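Local coordinates for ZINC phosphodiesterase ELAC protein 1 (Homo sapiens, PDB 3ZWF) that cleaves tRNA as a two-zinc phosphodiesterase, showing some 3'-processing endonuclease activity and removing a 2',3'-cyclic phosphate from tRNAs under repair, at residues 259-264 and 299-304; 282-285 and 290-293; 68-73 and 102-107. One frame throughout, in Å; residues are numbered along the deposited sequence. Where two conformers were deposited one is given.

Contact 1 (259-264 and 299-304); sequences GGVKLC and AKLCRA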
# COMPACT_ATOMS: atom_id res chain seq x y z
N GLY A 259 12.94 -29.58 -7.71
CA GLY A 259 13.82 -28.46 -7.31
C GLY A 259 13.64 -28.00 -5.86
O GLY A 259 14.60 -27.66 -5.16
N GLY A 260 12.39 -28.00 -5.42
CA GLY A 260 12.02 -27.50 -4.09
C GLY A 260 12.32 -28.43 -2.93
O GLY A 260 12.81 -28.01 -1.88
N VAL A 261 12.01 -29.70 -3.09
CA VAL A 261 12.29 -30.68 -2.03
C VAL A 261 13.80 -30.75 -1.73
O VAL A 261 14.23 -30.88 -0.55
CB VAL A 261 11.74 -32.08 -2.35
CG1 VAL A 261 11.78 -32.95 -1.11
CG2 VAL A 261 10.31 -31.99 -2.90
N LYS A 262 14.58 -30.66 -2.81
CA LYS A 262 16.03 -30.79 -2.73
C LYS A 262 16.61 -29.57 -2.01
O LYS A 262 17.48 -29.71 -1.17
CB LYS A 262 16.65 -30.95 -4.12
N LEU A 263 16.12 -28.38 -2.36
CA LEU A 263 16.64 -27.15 -1.77
C LEU A 263 16.29 -26.96 -0.30
O LEU A 263 17.04 -26.33 0.43
CB LEU A 263 16.15 -25.94 -2.55
CG LEU A 263 17.00 -25.62 -3.79
CD1 LEU A 263 16.37 -24.48 -4.57
CD2 LEU A 263 18.46 -25.33 -3.43
N CYS A 264 15.17 -27.53 0.11
CA CYS A 264 14.67 -27.37 1.48
C CYS A 264 15.15 -28.44 2.43
O CYS A 264 14.80 -28.41 3.61
CB CYS A 264 13.14 -27.35 1.50
SG CYS A 264 12.42 -25.89 0.73
N ALA A 299 7.03 -30.52 5.27
CA ALA A 299 8.11 -30.37 6.27
C ALA A 299 8.76 -31.72 6.63
O ALA A 299 9.99 -31.82 6.75
CB ALA A 299 7.60 -29.73 7.54
N LYS A 300 7.92 -32.73 6.77
CA LYS A 300 8.38 -34.13 7.04
C LYS A 300 9.17 -34.68 5.85
O LYS A 300 10.22 -35.31 6.00
CB LYS A 300 7.17 -35.01 7.40
CG LYS A 300 6.71 -34.85 8.85
N LEU A 301 8.67 -34.44 4.65
CA LEU A 301 9.35 -34.91 3.44
C LEU A 301 10.76 -34.30 3.29
O LEU A 301 11.71 -35.02 2.91
CB LEU A 301 8.49 -34.66 2.21
CG LEU A 301 8.95 -35.18 0.85
CD1 LEU A 301 8.92 -36.70 0.79
CD2 LEU A 301 8.09 -34.55 -0.26
N CYS A 302 10.93 -33.02 3.63
CA CYS A 302 12.20 -32.28 3.60
C CYS A 302 13.08 -32.44 4.81
O CYS A 302 14.17 -31.85 4.87
CB CYS A 302 11.94 -30.79 3.51
SG CYS A 302 11.10 -30.34 2.03
N ARG A 303 12.60 -33.18 5.81
CA ARG A 303 13.28 -33.33 7.10
C ARG A 303 13.65 -31.96 7.71
O ARG A 303 14.71 -31.77 8.28
CB ARG A 303 14.53 -34.29 7.01
N ALA A 304 12.74 -30.98 7.58
CA ALA A 304 12.96 -29.70 8.22
C ALA A 304 12.98 -29.82 9.72
O ALA A 304 12.22 -30.59 10.33
CB ALA A 304 11.90 -28.64 7.74
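The CG1 branch of Val-261 lies against the branched end of Leu-301, with CG1 4.1 Å from CG of Leu-301 and CD2 of that leucine equally near. The two side chains meet at about a right angle, so the overlap is a single methyl set against the CG-CD2 bond, on the CD2 branch of the leucine, and not a lengthwise alignment. Torsions explain the meeting: CG1 of Val-261 is trans to its own N (chi1 -168°), and CG of Leu-301 takes the same disposition (chi1 -175°), which carries its end closer to the valine than its CB direction alone would.

Next to this pair, the two cysteines meet through carbon as much as through sulfur. CB of Cys-302 is 3.7 Å from the carbonyl O of Cys-264, and in the conformer described SG of Cys-302 is also 3.7 Å from CB of Cys-264; as a second conformer exists, the sulfur's position is less certain. The two SG atoms of Cys-264 and Cys-302 are 4.8 Å apart, far beyond disulfide length.

Both sides of the contact are helix ends. The 292-301 helix terminates in a Schellman motif: Arg-303 has positive phi (52°), and Ala-304 N bonds to Ala-299 O at 3.0 Å. Cys-302, just before that arginine, lies against the last turn of helix 259-263, its CA 5.9 Å from CA of Val-261; in that turn Cys-264 N bonds to Gly-260 O at 3.1 Å. A backbone hydrogen bond between Cys-302 and Glu-266 ties the same corner to the following loop. Leu-263 and Cys-264 rest on Phe-176 of strand 171-179, while Ala-299 and Ala-304 rest on Leu-270 of strand 269-273, so the two helix ends lie side by side over one sheet.

Contact 2 (282-285 and 290-293); sequences DKAK and STPQ
Ala-284 and Thr-291 meet methyl to methyl: CB of the alanine is 3.7 Å from CG2 of the threonine, a van der Waals separation. CB of Ala-284 also approaches the main chain of the other segment, 4.3 Å from C of Ser-290. The backbones are closest at this point, with CA of Ala-284 5.7 Å from CA of Ser-290. The orientation of Thr-291 decides which of its branches is used. With chi1 at 68°, CG2 lies beside the backbone N and faces the alanine, whereas OG1 of Thr-291 is held 5.8 Å from CB of Ala-284.

Helix 281-286 and helix 292-301 follow each other closely in the chain, within the metallo-beta-lactamase fold of the RNase Z family. Thr-291 occupies the N-cap position of the second helix, so the apolar touch falls exactly where that helix begins.

Polar interactions point to partners beyond the two segments. OG1 of Thr-291 is hydrogen-bonded to OD1 of Asp-278, and that same carboxylate oxygen takes the N-H of Gln-293, so one aspartate grips both the cap residue and the first turn. Ser-290 is secured at two points: its N bonds to OE1 of Glu-273 and its OG to the carbonyl O of Cys-252. The second bond leads toward the metal site, because Cys-252 directly follows the bridging zinc ligand Asp-251. Side chain to side chain, Ser-290 lies about 8 Å from Asp-251 and about 8 Å from the zinc ligand His-180. It is therefore near the metal site without contacting it, its side chain about 11 Å from a zinc ion. On the first helix, the carbonyl O of Lys-283 is hydrogen-bonded to ND1 of His-287 in the turn that follows.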
# COMPACT_ATOMS: atom_id res chain seq x y z
N ASP A 282 -10.21 -28.77 0.37
CA ASP A 282 -10.72 -28.61 -1.00
C ASP A 282 -10.76 -27.14 -1.41
O ASP A 282 -10.25 -26.77 -2.46
CB ASP A 282 -12.10 -29.25 -1.18
CG ASP A 282 -12.06 -30.76 -1.16
OD1 ASP A 282 -10.97 -31.35 -1.33
OD2 ASP A 282 -13.14 -31.38 -0.97
N LYS A 283 -11.32 -26.30 -0.55
CA LYS A 283 -11.33 -24.87 -0.77
C LYS A 283 -9.91 -24.28 -0.85
O LYS A 283 -9.62 -23.46 -1.73
CB LYS A 283 -12.13 -24.14 0.30
CG LYS A 283 -12.21 -22.65 0.07
CD LYS A 283 -13.17 -21.99 1.07
CE LYS A 283 -13.35 -20.54 0.79
NZ LYS A 283 -12.13 -19.75 1.10
N ALA A 284 -9.04 -24.73 0.05
CA ALA A 284 -7.64 -24.27 0.04
C ALA A 284 -6.98 -24.55 -1.32
O ALA A 284 -6.44 -23.65 -1.97
CB ALA A 284 -6.83 -24.91 1.19
N LYS A 285 -7.07 -25.78 -1.79
CA LYS A 285 -6.42 -26.18 -3.04
C LYS A 285 -7.01 -25.42 -4.21
O LYS A 285 -6.29 -25.01 -5.10
CB LYS A 285 -6.54 -27.69 -3.25
CG LYS A 285 -5.71 -28.52 -2.30
CD LYS A 285 -5.93 -29.99 -2.56
CE LYS A 285 -5.06 -30.87 -1.67
NZ LYS A 285 -5.57 -32.27 -1.67
N SER A 290 -2.61 -23.94 0.98
CA SER A 290 -2.32 -25.14 1.80
C SER A 290 -3.03 -25.09 3.15
O SER A 290 -3.45 -24.03 3.66
CB SER A 290 -0.82 -25.23 2.04
OG SER A 290 -0.14 -25.50 0.85
N THR A 291 -3.15 -26.26 3.73
CA THR A 291 -3.67 -26.40 5.08
C THR A 291 -2.53 -26.93 5.99
O THR A 291 -1.44 -27.26 5.49
CB THR A 291 -4.85 -27.37 5.11
OG1 THR A 291 -4.38 -28.68 4.83
CG2 THR A 291 -5.93 -26.95 4.11
N PRO A 292 -2.75 -26.99 7.32
CA PRO A 292 -1.61 -27.40 8.13
C PRO A 292 -1.09 -28.82 7.84
O PRO A 292 0.11 -29.04 7.89
CB PRO A 292 -2.17 -27.34 9.55
CG PRO A 292 -3.17 -26.21 9.48
CD PRO A 292 -3.82 -26.39 8.15
N GLN A 293 -1.99 -29.74 7.51
CA GLN A 293 -1.54 -31.10 7.18
C GLN A 293 -0.69 -31.12 5.91
O GLN A 293 0.26 -31.88 5.79
CB GLN A 293 -2.71 -32.06 7.06
CG GLN A 293 -2.26 -33.55 6.90
CD GLN A 293 -1.27 -34.08 7.96
OE1 GLN A 293 -0.11 -34.46 7.62
NE2 GLN A 293 -1.72 -34.15 9.21

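Contact 3 (68-73 and 102-107); sequences GLPGLL and WRTMEL
Pro-70 is met by two residues of helix 97-107, and each approaches its ring in a different way: Thr-104 meets the CB-CG edge, and Met-105 the CA-CB side. Thr-104 comes in at a slant with its methyl: CG2 is 3.7 Å from CB of Pro-70 and 3.8 Å from CG, so a single carbon straddles one ring bond. CG2 is trans to the threonine's own N (chi1 -55°, measured to OG1), which sends the hydroxyl the other way along the helix, where OG1 is hydrogen-bonded to the carbonyl O of Phe-100.

Met-105 reaches in with its terminal methyl. Its chain is folded at chi2 (-63°) and again at chi3 (104°), and this double bend brings CE to 3.7 Å from both CB and CA of Pro-70. The methionine thus touches the proline near its backbone, with the closest CA atoms, those of Pro-70 and Thr-104, 6.9 Å apart.

Leu-69 and Leu-73 extend the same helix-helix seam onto Ile-101. Phe-67 of the second subunit packs on both Pro-70 and Thr-104, placing the pair at the homodimer interface. Carbon meets carbon throughout, with the one hydroxyl engaged within its own helix, so dispersion and shape, not directional bonds, join the two helices here.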
# COMPACT_ATOMS: atom_id res chain seq x y z
N GLY A 68 2.82 -3.05 -0.70
CA GLY A 68 3.58 -2.22 0.23
C GLY A 68 4.95 -1.74 -0.23
O GLY A 68 5.61 -0.93 0.44
N LEU A 69 5.41 -2.27 -1.36
CA LEU A 69 6.78 -2.01 -1.84
C LEU A 69 7.08 -0.55 -2.24
O LEU A 69 8.08 0.01 -1.82
CB LEU A 69 7.19 -3.05 -2.92
CG LEU A 69 8.66 -3.02 -3.31
CD1 LEU A 69 9.57 -3.18 -2.09
CD2 LEU A 69 8.86 -4.23 -4.26
N PRO A 70 6.20 0.10 -2.99
CA PRO A 70 6.50 1.50 -3.35
C PRO A 70 6.62 2.40 -2.13
O PRO A 70 7.55 3.22 -2.04
CB PRO A 70 5.29 1.89 -4.21
CG PRO A 70 4.86 0.64 -4.83
CD PRO A 70 5.04 -0.41 -3.76
N GLY A 71 5.67 2.24 -1.21
CA GLY A 71 5.69 2.98 0.04
C GLY A 71 6.93 2.75 0.84
O GLY A 71 7.54 3.69 1.34
N LEU A 72 7.31 1.48 0.97
CA LEU A 72 8.52 1.12 1.69
C LEU A 72 9.77 1.81 1.10
O LEU A 72 10.57 2.35 1.84
CB LEU A 72 8.70 -0.38 1.74
CG LEU A 72 9.95 -0.88 2.46
CD1 LEU A 72 9.98 -0.47 3.94
CD2 LEU A 72 10.07 -2.39 2.29
N LEU A 73 9.94 1.74 -0.22
CA LEU A 73 11.12 2.35 -0.86
C LEU A 73 11.13 3.86 -0.62
O LEU A 73 12.15 4.44 -0.28
CB LEU A 73 11.14 2.07 -2.37
CG LEU A 73 11.28 0.57 -2.74
CD1 LEU A 73 11.17 0.33 -4.23
CD2 LEU A 73 12.55 -0.08 -2.13
N TRP A 102 9.31 0.97 -11.31
CA TRP A 102 9.77 2.11 -12.08
C TRP A 102 8.61 3.07 -12.35
O TRP A 102 8.72 4.29 -12.15
CB TRP A 102 10.37 1.65 -13.43
CG TRP A 102 10.71 2.75 -14.27
CD1 TRP A 102 9.90 3.37 -15.22
CD2 TRP A 102 11.93 3.49 -14.24
NE1 TRP A 102 10.56 4.44 -15.76
CE2 TRP A 102 11.81 4.53 -15.19
CE3 TRP A 102 13.12 3.38 -13.50
CZ2 TRP A 102 12.84 5.44 -15.44
CZ3 TRP A 102 14.15 4.29 -13.75
CH2 TRP A 102 14.00 5.31 -14.71
N ARG A 103 7.52 2.52 -12.84
CA ARG A 103 6.36 3.35 -13.28
C ARG A 103 5.75 4.03 -12.07
O ARG A 103 5.33 5.19 -12.13
CB ARG A 103 5.29 2.49 -13.95
CG ARG A 103 5.70 1.97 -15.35
CD ARG A 103 4.46 1.54 -16.14
NE ARG A 103 4.71 0.30 -16.88
CZ ARG A 103 5.51 0.20 -17.94
NH1 ARG A 103 6.13 1.26 -18.44
NH2 ARG A 103 5.67 -0.99 -18.50
N THR A 104 5.69 3.30 -10.96
CA THR A 104 5.06 3.84 -9.73
C THR A 104 5.90 4.99 -9.14
O THR A 104 5.37 6.01 -8.72
CB THR A 104 4.75 2.72 -8.70
OG1 THR A 104 3.94 1.74 -9.38
CG2 THR A 104 4.00 3.28 -7.44
N MET A 105 7.22 4.83 -9.18
CA MET A 105 8.12 5.91 -8.74
C MET A 105 7.99 7.13 -9.65
O MET A 105 7.97 8.27 -9.17
CB MET A 105 9.57 5.46 -8.67
CG MET A 105 9.83 4.37 -7.64
SD MET A 105 9.50 4.84 -5.94
CE MET A 105 7.94 4.02 -5.63
N GLU A 106 7.92 6.89 -10.96
CA GLU A 106 7.78 7.99 -11.93
C GLU A 106 6.45 8.71 -11.71
O GLU A 106 6.40 9.95 -11.69
CB GLU A 106 7.88 7.47 -13.36
CG GLU A 106 7.84 8.58 -14.37
CD GLU A 106 8.02 8.13 -15.81
OE1 GLU A 106 7.43 7.10 -16.21
OE2 GLU A 106 8.72 8.83 -16.56
N LEU A 107 5.37 7.93 -11.57
CA LEU A 107 4.00 8.50 -11.43
C LEU A 107 3.92 9.38 -10.20
O LEU A 107 3.20 10.43 -10.20
CB LEU A 107 2.96 7.38 -11.37
CG LEU A 107 1.48 7.76 -11.27
CD1 LEU A 107 0.98 8.37 -12.60
CD2 LEU A 107 0.61 6.58 -10.80

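In the fold
The residues that touch in contacts 2 and 3 are all buried, whereas contact 1 is partly open, with an exposed leucine at its edge. Contacts 1 and 2 share helix 292-301, using its end and its start respectively; contact 2 is nested within the chain loop that contact 1 closes, yet their centres are 19 Å apart. Contact 3 closes earlier in the sequence and lies across the chain's centre from contact 1, about 35 Å between centres. All three are mainly apolar, contact 1 adding a cysteine sulfur and a carbonyl O. One hydrogen bond from contact 2 reaches the residue next to a zinc ligand, contact 3 adjoins the second subunit, and contact 1 lies away from both.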